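Local coordinates for protein tryptophanyl-tRNA synthetase (Aeropyrum pernix, PDB 3A04) that catalyses the ATP-dependent joining of L-tryptophan to tRNA(Trp), releasing AMP and diphosphate, as a class I aminoacyl-tRNA synthetase, at residues Leu35-Met41 and Leu62-Ala66; Ile51-Asp57 and Ala242-Lys247; Arg276-Ala282 and Lys338-Trp342. One frame throughout, in Å; residues are numbered along the deposited sequence.

Overall arrangement
Contacts 1 and 2 lie close together, their centres about 16 Å apart and their nearest atoms about 6 Å. Their segments alternate along the chain: 35-41, 51-57, 62-66, then 242-247 after a long excursion. Strand 52-56 leads directly into helix 58-66, so contact 1 packs that helix on helix 33-38 while contact 2 joins the preceding strand to 242-246, which borders strand 210-215. Both thus knit N-terminal elements to the sheet of the class I synthetase. Contact 3 follows in series, its centre about 30 Å from that of contact 2 and 39 Å from that of contact 1. Beyond the 'KMSKS' region (256-260), it joins helices 272-280 and 334-364 in the part carrying the iron-sulfur cluster.

Contact 1: Leu35-Met41 and Leu62-Ala66; sequences LLRKAGM and LEAKA
The carboxylate of Glu-63 is the one flat side-chain group that meets the partner segment, and its oxygen OE2 only packs beside a methyl, 3.8 Å from Leu-35 CD1. Lower on the same side chain comes the carbon-carbon contact, Glu-63 CG against Leu-35 CD2 at 3.7 Å, and no hydrogen bond crosses the interface. The amine of Lys-38 and this carboxylate are too far apart for a salt bridge, although their opposite charges probably attract weakly. Leu-62 makes most of the apolar contacts, with Leu-35, Leu-36, Ala-39 and Met-41. Its two methyls divide the work: CD1 touches Leu-36 CD1 at 3.7 Å, while CD2 reaches Met-41 SD at 3.8 Å and also approaches Ala-39 CB. Leu-62 CG is anti to the carbonyl carbon (chi1 -77°), which aims both methyls at segment 35-41. These residues bring together two helices of the N-terminal region. Helix 33-38 comes soon after edge strand 27-28, and helix 58-66 leads from strand 52-56 toward strand 72-77 of the parallel part of the sheet. Backbones come closest at the small residues, with the CA atoms of Ala-39 and Ala-66 4.7 Å apart. Immediately after, helix 33-38 stops in a Schellman motif: Gly-40 has positive phi (75°), and Met-41 N bonds back to Leu-36 O at 3.1 Å. The turn that ends the helix brings Met-41 to the same interface, where its bend at chi3 (58°) turns the terminal methyl aside from the extended part of the chain. Its sulfur also lies 4.0 Å from Lys-65 CD. The aliphatic part of Lys-65 thus lines the packed surface, whereas its amine carries on to hydrogen-bond Asn-100 O.

Contact 2: Ile51-Asp57 and Ala242-Lys247; sequences IIFGHRD and ASTYHK
Phe-53 and Tyr-245 meet obliquely, the phenylalanine ring offering a face to the backbone end of the tyrosine: Tyr-245 CB sits 4.1 Å from the Phe-53 ring centroid, 24° off the normal, a CH-pi contact. Phe-53 CG is wedged between its backbone N and carbonyl carbon (chi1 65°), which swings the ring across the neighbouring strand until CD2 touches Lys-247 CG at 3.5 Å. This placement goes with a classic beta bulge, in which Phe-53 and Gly-54 both face Tyr-245 in the antiparallel pairing of strands 52-56 and 242-246. Tyr-245 O accepts Phe-53 N at 2.9 Å and, weakly, Gly-54 N at 3.4 Å. Gly-54, with no side chain, lies against Tyr-245 at the bulge. Farther along, the edge of the Tyr-245 ring borders Gly-54 C and the backbone nitrogens of His-55 and Arg-56. Its hydroxyl lies over one face of the Arg-56 guanidinium, 3.1 Å above the plane, with the two planes 81° apart. Asp-219 OD1 holds both, by a salt bridge to Arg-56 NH2 and a hydrogen bond with Tyr-245 OH. A water accepts from Arg-56 NE at 2.8 Å and links it to Ser-243 OG at 2.7 Å.

Contact 3: Arg276-Ala282 and Lys338-Trp342; sequences RNKLFRA and KQIAW
Trp-342 lies like a plate beneath the extended chain of Arg-276, whose CB, CG and CD run over one face of the indole. The CD methylene comes within 3.4 Å of the centroid of the five-membered ring, 12° off its normal, a close CH-pi contact. Arg-276 CG stands anti to the backbone N (chi1 -175°), which lays the chain across the ring. At the far end the guanidinium turns nearly perpendicular to the indole and grips Gln-339 OE1 side-on, through NE at 3.2 Å and NH2 at 3.0 Å. Below, the knob is Leu-279 CD2, set against the backbone of Trp-342 (CA at 3.5 Å) and Ala-341 CB. Phe-280 fills the next hollow, with Lys-338 CB over one face, 3.9 Å from the ring centroid, and Arg-276 NH1 farther off over the other, both toward the rim. With an alanine at Trp-342 the indole is gone, which would probably open a gap under CB, CG and CD of Arg-276 and let its guanidinium swing off Gln-339. Residues 276-280 and 338-342 run 145° apart in direction, roughly antiparallel, in the part of the synthetase that carries the iron-sulfur cluster, whose nearest approach to the Lys-338 side chain is about 5 Å; Glu-343 and Glu-346 of helix 334-364 bind a cadmium ion. Extended Lys-338 spans the interface to donate to Phe-280 O at 2.7 Å and Ala-282 O at 3.0 Å. Its ammonium is therefore placed at the C-terminal end of helix 272-280, where the helix dipole would probably stabilise its positive charge.

Contact 1: Leu35-Met41 and Leu62-Ala66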
loop_
_atom_site.group_PDB
_atom_site.type_symbol
_atom_site.label_atom_id
_atom_site.label_comp_id
_atom_site.label_asym_id
_atom_site.label_seq_id
_atom_site.Cartn_x
_atom_site.Cartn_y
_atom_site.Cartn_z
ATOM N N LEU A 35 15.362 -33.624 13.203
ATOM C CA LEU A 35 14.007 -33.064 13.364
ATOM C C LEU A 35 13.065 -33.542 12.275
ATOM O O LEU A 35 11.869 -33.833 12.499
ATOM C CB LEU A 35 14.047 -31.509 13.463
ATOM C CG LEU A 35 14.310 -31.075 14.912
ATOM C CD1 LEU A 35 14.813 -29.648 15.005
ATOM C CD2 LEU A 35 13.101 -31.367 15.884
ATOM N N LEU A 36 13.620 -33.620 11.071
ATOM C CA LEU A 36 12.839 -34.113 9.918
ATOM C C LEU A 36 12.281 -35.516 10.207
ATOM O O LEU A 36 11.103 -35.756 10.121
ATOM C CB LEU A 36 13.757 -34.075 8.697
ATOM C CG LEU A 36 13.307 -33.726 7.294
ATOM C CD1 LEU A 36 12.370 -32.558 7.174
ATOM C CD2 LEU A 36 14.564 -33.457 6.446
ATOM N N ARG A 37 13.139 -36.436 10.613
ATOM C CA ARG A 37 12.656 -37.735 11.201
ATOM C C ARG A 37 11.547 -37.658 12.280
ATOM O O ARG A 37 10.507 -38.313 12.178
ATOM C CB ARG A 37 13.820 -38.462 11.824
ATOM C CG ARG A 37 14.914 -38.938 10.847
ATOM C CD ARG A 37 15.858 -39.982 11.529
ATOM N NE ARG A 37 15.118 -40.991 12.307
ATOM C CZ ARG A 37 14.626 -42.133 11.808
ATOM N NH1 ARG A 37 14.776 -42.431 10.510
ATOM N NH2 ARG A 37 13.985 -42.993 12.610
ATOM N N LYS A 38 11.779 -36.861 13.321
ATOM C CA LYS A 38 10.826 -36.809 14.417
ATOM C C LYS A 38 9.501 -36.303 13.881
ATOM O O LYS A 38 8.441 -36.761 14.320
ATOM C CB LYS A 38 11.342 -35.950 15.590
ATOM C CG LYS A 38 12.653 -36.515 16.264
ATOM C CD LYS A 38 13.348 -35.447 17.144
ATOM C CE LYS A 38 14.840 -35.711 17.392
ATOM N NZ LYS A 38 15.633 -34.405 17.355
ATOM N N ALA A 39 9.553 -35.396 12.877
ATOM C CA ALA A 39 8.299 -34.968 12.223
ATOM C C ALA A 39 7.679 -36.025 11.254
ATOM O O ALA A 39 6.621 -35.777 10.638
ATOM C CB ALA A 39 8.445 -33.553 11.564
ATOM N N GLY A 40 8.292 -37.217 11.162
ATOM C CA GLY A 40 7.721 -38.273 10.323
ATOM C C GLY A 40 7.933 -38.031 8.818
ATOM O O GLY A 40 7.115 -38.420 8.041
ATOM N N MET A 41 9.060 -37.432 8.432
ATOM C CA MET A 41 9.296 -36.964 7.072
ATOM C C MET A 41 10.621 -37.569 6.649
ATOM O O MET A 41 11.542 -37.583 7.441
ATOM C CB MET A 41 9.365 -35.408 7.035
ATOM C CG MET A 41 8.008 -34.722 7.308
ATOM S SD MET A 41 8.160 -32.909 7.343
ATOM C CE MET A 41 8.840 -32.529 5.676
ATOM N N LEU A 62 9.600 -27.549 12.165
ATOM C CA LEU A 62 9.459 -28.988 12.245
ATOM C C LEU A 62 9.070 -29.317 13.724
ATOM O O LEU A 62 8.233 -30.219 13.977
ATOM C CB LEU A 62 10.831 -29.635 11.858
ATOM C CG LEU A 62 11.079 -29.618 10.307
ATOM C CD1 LEU A 62 12.519 -30.119 9.946
ATOM C CD2 LEU A 62 9.995 -30.373 9.506
ATOM N N GLU A 63 9.603 -28.512 14.660
ATOM C CA GLU A 63 9.219 -28.697 16.113
ATOM C C GLU A 63 7.731 -28.450 16.260
ATOM O O GLU A 63 6.971 -29.281 16.877
ATOM C CB GLU A 63 10.067 -27.787 17.047
ATOM C CG GLU A 63 11.497 -28.381 17.370
ATOM C CD GLU A 63 12.564 -27.380 17.887
ATOM O OE1 GLU A 63 12.290 -26.159 18.043
ATOM O OE2 GLU A 63 13.725 -27.821 18.132
ATOM N N ALA A 64 7.261 -27.328 15.703
ATOM C CA ALA A 64 5.777 -27.119 15.741
ATOM C C ALA A 64 4.979 -28.253 15.103
ATOM O O ALA A 64 3.938 -28.777 15.663
ATOM C CB ALA A 64 5.425 -25.785 15.064
ATOM N N LYS A 65 5.437 -28.669 13.895
ATOM C CA LYS A 65 4.741 -29.744 13.241
ATOM C C LYS A 65 4.674 -31.048 14.066
ATOM O O LYS A 65 3.624 -31.746 14.047
ATOM C CB LYS A 65 5.413 -30.060 11.912
ATOM C CG LYS A 65 4.575 -30.910 10.998
ATOM C CD LYS A 65 5.386 -31.146 9.701
ATOM C CE LYS A 65 4.421 -31.561 8.609
ATOM N NZ LYS A 65 3.702 -32.870 8.889
ATOM N N ALA A 66 5.800 -31.431 14.639
ATOM C CA ALA A 66 5.832 -32.658 15.470
ATOM C C ALA A 66 4.883 -32.599 16.706
ATOM O O ALA A 66 4.387 -33.615 17.127
ATOM C CB ALA A 66 7.286 -33.037 15.874
#

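Contact 2: Ile51-Asp57 and Ala242-Lys247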
loop_
_atom_site.group_PDB
_atom_site.type_symbol
_atom_site.label_atom_id
_atom_site.label_comp_id
_atom_site.label_asym_id
_atom_site.label_seq_id
_atom_site.Cartn_x
_atom_site.Cartn_y
_atom_site.Cartn_z
ATOM N N ILE A 51 20.989 -30.111 -3.109
ATOM C CA ILE A 51 20.547 -28.939 -3.905
ATOM C C ILE A 51 19.826 -27.977 -2.927
ATOM O O ILE A 51 19.966 -26.768 -3.002
ATOM C CB ILE A 51 19.570 -29.382 -5.032
ATOM C CG1 ILE A 51 20.422 -30.151 -6.083
ATOM C CG2 ILE A 51 18.801 -28.117 -5.665
ATOM C CD1 ILE A 51 19.609 -31.024 -7.092
ATOM N N ILE A 52 19.049 -28.538 -2.041
ATOM C CA ILE A 52 18.609 -27.772 -0.855
ATOM C C ILE A 52 19.720 -27.845 0.185
ATOM O O ILE A 52 19.871 -28.840 0.861
ATOM C CB ILE A 52 17.324 -28.340 -0.354
ATOM C CG1 ILE A 52 16.236 -28.131 -1.465
ATOM C CG2 ILE A 52 16.823 -27.544 0.891
ATOM C CD1 ILE A 52 15.000 -28.824 -1.036
ATOM N N PHE A 53 20.525 -26.804 0.268
ATOM C CA PHE A 53 21.792 -26.911 1.025
ATOM C C PHE A 53 21.765 -26.189 2.413
ATOM O O PHE A 53 22.657 -26.413 3.272
ATOM C CB PHE A 53 22.914 -26.313 0.222
ATOM C CG PHE A 53 22.787 -24.845 -0.015
ATOM C CD1 PHE A 53 23.286 -23.910 0.921
ATOM C CD2 PHE A 53 22.191 -24.376 -1.185
ATOM C CE1 PHE A 53 23.185 -22.534 0.659
ATOM C CE2 PHE A 53 22.098 -23.052 -1.448
ATOM C CZ PHE A 53 22.598 -22.099 -0.528
ATOM N N GLY A 54 20.742 -25.331 2.621
ATOM C CA GLY A 54 20.742 -24.441 3.783
ATOM C C GLY A 54 19.359 -24.298 4.384
ATOM O O GLY A 54 18.325 -24.627 3.718
ATOM N N HIS A 55 19.313 -23.801 5.639
ATOM C CA HIS A 55 18.002 -23.433 6.229
ATOM C C HIS A 55 18.255 -22.327 7.265
ATOM O O HIS A 55 19.398 -22.151 7.738
ATOM C CB HIS A 55 17.300 -24.607 6.924
ATOM C CG HIS A 55 17.769 -24.807 8.336
ATOM N ND1 HIS A 55 17.073 -24.332 9.427
ATOM C CD2 HIS A 55 18.890 -25.414 8.833
ATOM C CE1 HIS A 55 17.741 -24.629 10.539
ATOM N NE2 HIS A 55 18.852 -25.273 10.204
ATOM N N ARG A 56 17.205 -21.577 7.574
ATOM C CA ARG A 56 17.248 -20.719 8.771
ATOM C C ARG A 56 15.931 -20.922 9.491
ATOM O O ARG A 56 14.859 -20.711 8.899
ATOM C CB ARG A 56 17.500 -19.267 8.399
ATOM C CG ARG A 56 17.566 -18.327 9.690
ATOM C CD ARG A 56 18.019 -16.956 9.278
ATOM N NE ARG A 56 17.124 -16.345 8.263
ATOM C CZ ARG A 56 17.550 -15.617 7.242
ATOM N NH1 ARG A 56 18.845 -15.326 7.106
ATOM N NH2 ARG A 56 16.675 -15.129 6.343
ATOM N N ASP A 57 15.984 -21.428 10.737
ATOM C CA ASP A 57 14.797 -21.612 11.592
ATOM C C ASP A 57 13.827 -22.703 11.142
ATOM O O ASP A 57 12.728 -22.825 11.698
ATOM C CB ASP A 57 14.047 -20.241 11.755
ATOM C CG ASP A 57 14.819 -19.216 12.678
ATOM O OD1 ASP A 57 15.816 -19.649 13.339
ATOM O OD2 ASP A 57 14.398 -18.031 12.738
ATOM N N ALA A 242 10.825 -18.805 8.693
ATOM C CA ALA A 242 11.910 -19.758 8.374
ATOM C C ALA A 242 12.136 -19.818 6.855
ATOM O O ALA A 242 11.332 -19.300 6.106
ATOM C CB ALA A 242 11.565 -21.150 8.935
ATOM N N SER A 243 13.261 -20.395 6.434
ATOM C CA SER A 243 13.605 -20.488 5.062
ATOM C C SER A 243 14.414 -21.747 4.771
ATOM O O SER A 243 15.095 -22.313 5.672
ATOM C CB SER A 243 14.369 -19.229 4.621
ATOM O OG SER A 243 15.374 -18.847 5.562
ATOM N N THR A 244 14.351 -22.220 3.526
ATOM C CA THR A 244 15.271 -23.294 3.072
ATOM C C THR A 244 15.925 -22.667 1.877
ATOM O O THR A 244 15.317 -21.748 1.284
ATOM C CB THR A 244 14.608 -24.614 2.680
ATOM O OG1 THR A 244 13.586 -24.369 1.689
ATOM C CG2 THR A 244 13.912 -25.316 3.902
ATOM N N TYR A 245 17.139 -23.120 1.529
ATOM C CA TYR A 245 17.975 -22.436 0.521
ATOM C C TYR A 245 18.399 -23.427 -0.525
ATOM O O TYR A 245 18.887 -24.508 -0.169
ATOM C CB TYR A 245 19.246 -21.735 1.089
ATOM C CG TYR A 245 18.867 -20.627 1.980
ATOM C CD1 TYR A 245 18.620 -20.878 3.329
ATOM C CD2 TYR A 245 18.709 -19.328 1.482
ATOM C CE1 TYR A 245 18.200 -19.862 4.207
ATOM C CE2 TYR A 245 18.300 -18.288 2.370
ATOM C CZ TYR A 245 18.092 -18.577 3.716
ATOM O OH TYR A 245 17.638 -17.604 4.590
ATOM N N HIS A 246 18.115 -23.097 -1.790
ATOM C CA HIS A 246 18.470 -24.017 -2.857
ATOM C C HIS A 246 19.537 -23.377 -3.760
ATOM O O HIS A 246 19.586 -22.166 -3.898
ATOM C CB HIS A 246 17.219 -24.487 -3.639
ATOM C CG HIS A 246 16.369 -23.364 -4.173
ATOM N ND1 HIS A 246 15.042 -23.230 -3.857
ATOM C CD2 HIS A 246 16.662 -22.327 -4.988
ATOM C CE1 HIS A 246 14.549 -22.155 -4.439
ATOM N NE2 HIS A 246 15.505 -21.595 -5.152
ATOM N N LYS A 247 20.398 -24.188 -4.385
ATOM C CA LYS A 247 21.311 -23.655 -5.412
ATOM C C LYS A 247 20.508 -23.478 -6.667
ATOM O O LYS A 247 19.725 -24.331 -6.994
ATOM C CB LYS A 247 22.421 -24.665 -5.720
ATOM C CG LYS A 247 23.105 -25.200 -4.430
ATOM C CD LYS A 247 23.750 -26.570 -4.674
ATOM C CE LYS A 247 25.238 -26.394 -4.909
ATOM N NZ LYS A 247 25.855 -27.736 -4.725
HETATM O O HOH W 1 14.515 -17.138 7.444
#

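Contact 3: Arg276-Ala282 and Lys338-Trp342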
loop_
_atom_site.group_PDB
_atom_site.type_symbol
_atom_site.label_atom_id
_atom_site.label_comp_id
_atom_site.label_asym_id
_atom_site.label_seq_id
_atom_site.Cartn_x
_atom_site.Cartn_y
_atom_site.Cartn_z
ATOM N N ARG A 276 13.585 -30.759 -27.516
ATOM C CA ARG A 276 14.725 -31.633 -27.842
ATOM C C ARG A 276 15.830 -30.800 -28.407
ATOM O O ARG A 276 16.970 -30.964 -28.049
ATOM C CB ARG A 276 14.329 -32.709 -28.839
ATOM C CG ARG A 276 15.429 -33.716 -29.140
ATOM C CD ARG A 276 14.837 -35.063 -29.754
ATOM N NE ARG A 276 15.928 -36.065 -29.916
ATOM C CZ ARG A 276 16.829 -36.006 -30.908
ATOM N NH1 ARG A 276 16.779 -34.986 -31.771
ATOM N NH2 ARG A 276 17.764 -36.969 -31.046
ATOM N N ASN A 277 15.509 -29.889 -29.297
ATOM C CA ASN A 277 16.577 -29.110 -29.860
ATOM C C ASN A 277 17.268 -28.209 -28.862
ATOM O O ASN A 277 18.473 -28.051 -28.889
ATOM C CB ASN A 277 16.026 -28.252 -31.000
ATOM C CG ASN A 277 15.706 -29.083 -32.248
ATOM O OD1 ASN A 277 16.191 -30.205 -32.401
ATOM N ND2 ASN A 277 14.853 -28.545 -33.112
ATOM N N LYS A 278 16.492 -27.588 -27.972
ATOM C CA LYS A 278 17.123 -26.817 -26.904
ATOM C C LYS A 278 18.019 -27.702 -26.076
ATOM O O LYS A 278 19.136 -27.292 -25.688
ATOM C CB LYS A 278 16.045 -26.203 -25.981
ATOM C CG LYS A 278 15.206 -25.179 -26.656
ATOM C CD LYS A 278 14.258 -24.510 -25.576
ATOM C CE LYS A 278 13.549 -23.287 -26.165
ATOM N NZ LYS A 278 12.436 -22.920 -25.185
ATOM N N LEU A 279 17.534 -28.893 -25.724
ATOM C CA LEU A 279 18.410 -29.783 -24.949
ATOM C C LEU A 279 19.692 -30.139 -25.732
ATOM O O LEU A 279 20.817 -30.218 -25.171
ATOM C CB LEU A 279 17.668 -31.098 -24.586
ATOM C CG LEU A 279 18.360 -32.046 -23.579
ATOM C CD1 LEU A 279 18.627 -31.333 -22.255
ATOM C CD2 LEU A 279 17.401 -33.172 -23.186
ATOM N N PHE A 280 19.531 -30.411 -27.032
ATOM C CA PHE A 280 20.715 -30.825 -27.798
ATOM C C PHE A 280 21.740 -29.708 -28.051
ATOM O O PHE A 280 22.930 -29.960 -28.273
ATOM C CB PHE A 280 20.330 -31.554 -29.108
ATOM C CG PHE A 280 20.226 -33.054 -28.911
ATOM C CD1 PHE A 280 19.104 -33.599 -28.314
ATOM C CD2 PHE A 280 21.256 -33.898 -29.280
ATOM C CE1 PHE A 280 18.969 -35.016 -28.089
ATOM C CE2 PHE A 280 21.150 -35.321 -29.071
ATOM C CZ PHE A 280 19.986 -35.859 -28.486
ATOM N N ARG A 281 21.279 -28.487 -27.920
ATOM C CA ARG A 281 22.153 -27.347 -27.974
ATOM C C ARG A 281 22.774 -26.949 -26.675
ATOM O O ARG A 281 23.554 -26.002 -26.660
ATOM C CB ARG A 281 21.369 -26.151 -28.547
ATOM C CG ARG A 281 21.247 -26.364 -30.031
ATOM C CD ARG A 281 20.192 -25.484 -30.626
ATOM N NE ARG A 281 19.890 -26.012 -31.950
ATOM C CZ ARG A 281 18.760 -25.748 -32.606
ATOM N NH1 ARG A 281 17.840 -24.953 -32.045
ATOM N NH2 ARG A 281 18.554 -26.283 -33.805
ATOM N N ALA A 282 22.409 -27.616 -25.567
ATOM C CA ALA A 282 22.949 -27.238 -24.230
ATOM C C ALA A 282 24.485 -27.324 -24.145
ATOM O O ALA A 282 25.100 -28.263 -24.685
ATOM C CB ALA A 282 22.363 -28.130 -23.101
ATOM N N LYS A 338 22.997 -36.786 -24.015
ATOM C CA LYS A 338 21.886 -35.929 -24.373
ATOM C C LYS A 338 20.693 -36.709 -24.812
ATOM O O LYS A 338 19.599 -36.350 -24.443
ATOM C CB LYS A 338 22.256 -34.948 -25.504
ATOM C CG LYS A 338 23.208 -33.842 -24.955
ATOM C CD LYS A 338 23.738 -32.922 -26.080
ATOM C CE LYS A 338 24.278 -31.560 -25.448
ATOM N NZ LYS A 338 24.897 -30.681 -26.494
ATOM N N GLN A 339 20.864 -37.760 -25.636
ATOM C CA GLN A 339 19.648 -38.467 -26.025
ATOM C C GLN A 339 19.055 -39.207 -24.795
ATOM O O GLN A 339 17.842 -39.266 -24.662
ATOM C CB GLN A 339 19.905 -39.420 -27.250
ATOM C CG GLN A 339 18.748 -40.360 -27.571
ATOM C CD GLN A 339 17.485 -39.723 -28.087
ATOM O OE1 GLN A 339 17.414 -38.505 -28.438
ATOM N NE2 GLN A 339 16.461 -40.558 -28.186
ATOM N N ILE A 340 19.879 -39.740 -23.888
ATOM C CA ILE A 340 19.361 -40.360 -22.658
ATOM C C ILE A 340 18.496 -39.337 -21.818
ATOM O O ILE A 340 17.372 -39.621 -21.353
ATOM C CB ILE A 340 20.542 -40.911 -21.795
ATOM C CG1 ILE A 340 21.113 -42.266 -22.341
ATOM C CG2 ILE A 340 20.109 -41.266 -20.312
ATOM C CD1 ILE A 340 22.614 -42.575 -21.645
ATOM N N ALA A 341 19.036 -38.153 -21.653
ATOM C CA ALA A 341 18.320 -37.085 -20.907
ATOM C C ALA A 341 17.079 -36.724 -21.715
ATOM O O ALA A 341 16.011 -36.569 -21.129
ATOM C CB ALA A 341 19.222 -35.918 -20.786
ATOM N N TRP A 342 17.195 -36.694 -23.066
ATOM C CA TRP A 342 16.033 -36.331 -23.885
ATOM C C TRP A 342 14.901 -37.289 -23.689
ATOM O O TRP A 342 13.732 -36.858 -23.540
ATOM C CB TRP A 342 16.363 -36.110 -25.403
ATOM C CG TRP A 342 15.083 -36.151 -26.142
ATOM C CD1 TRP A 342 14.634 -37.190 -26.951
ATOM C CD2 TRP A 342 13.977 -35.227 -26.024
ATOM N NE1 TRP A 342 13.346 -36.925 -27.383
ATOM C CE2 TRP A 342 12.920 -35.733 -26.837
ATOM C CE3 TRP A 342 13.792 -33.995 -25.345
ATOM C CZ2 TRP A 342 11.681 -35.063 -26.984
ATOM C CZ3 TRP A 342 12.556 -33.310 -25.502
ATOM C CH2 TRP A 342 11.513 -33.852 -26.327
#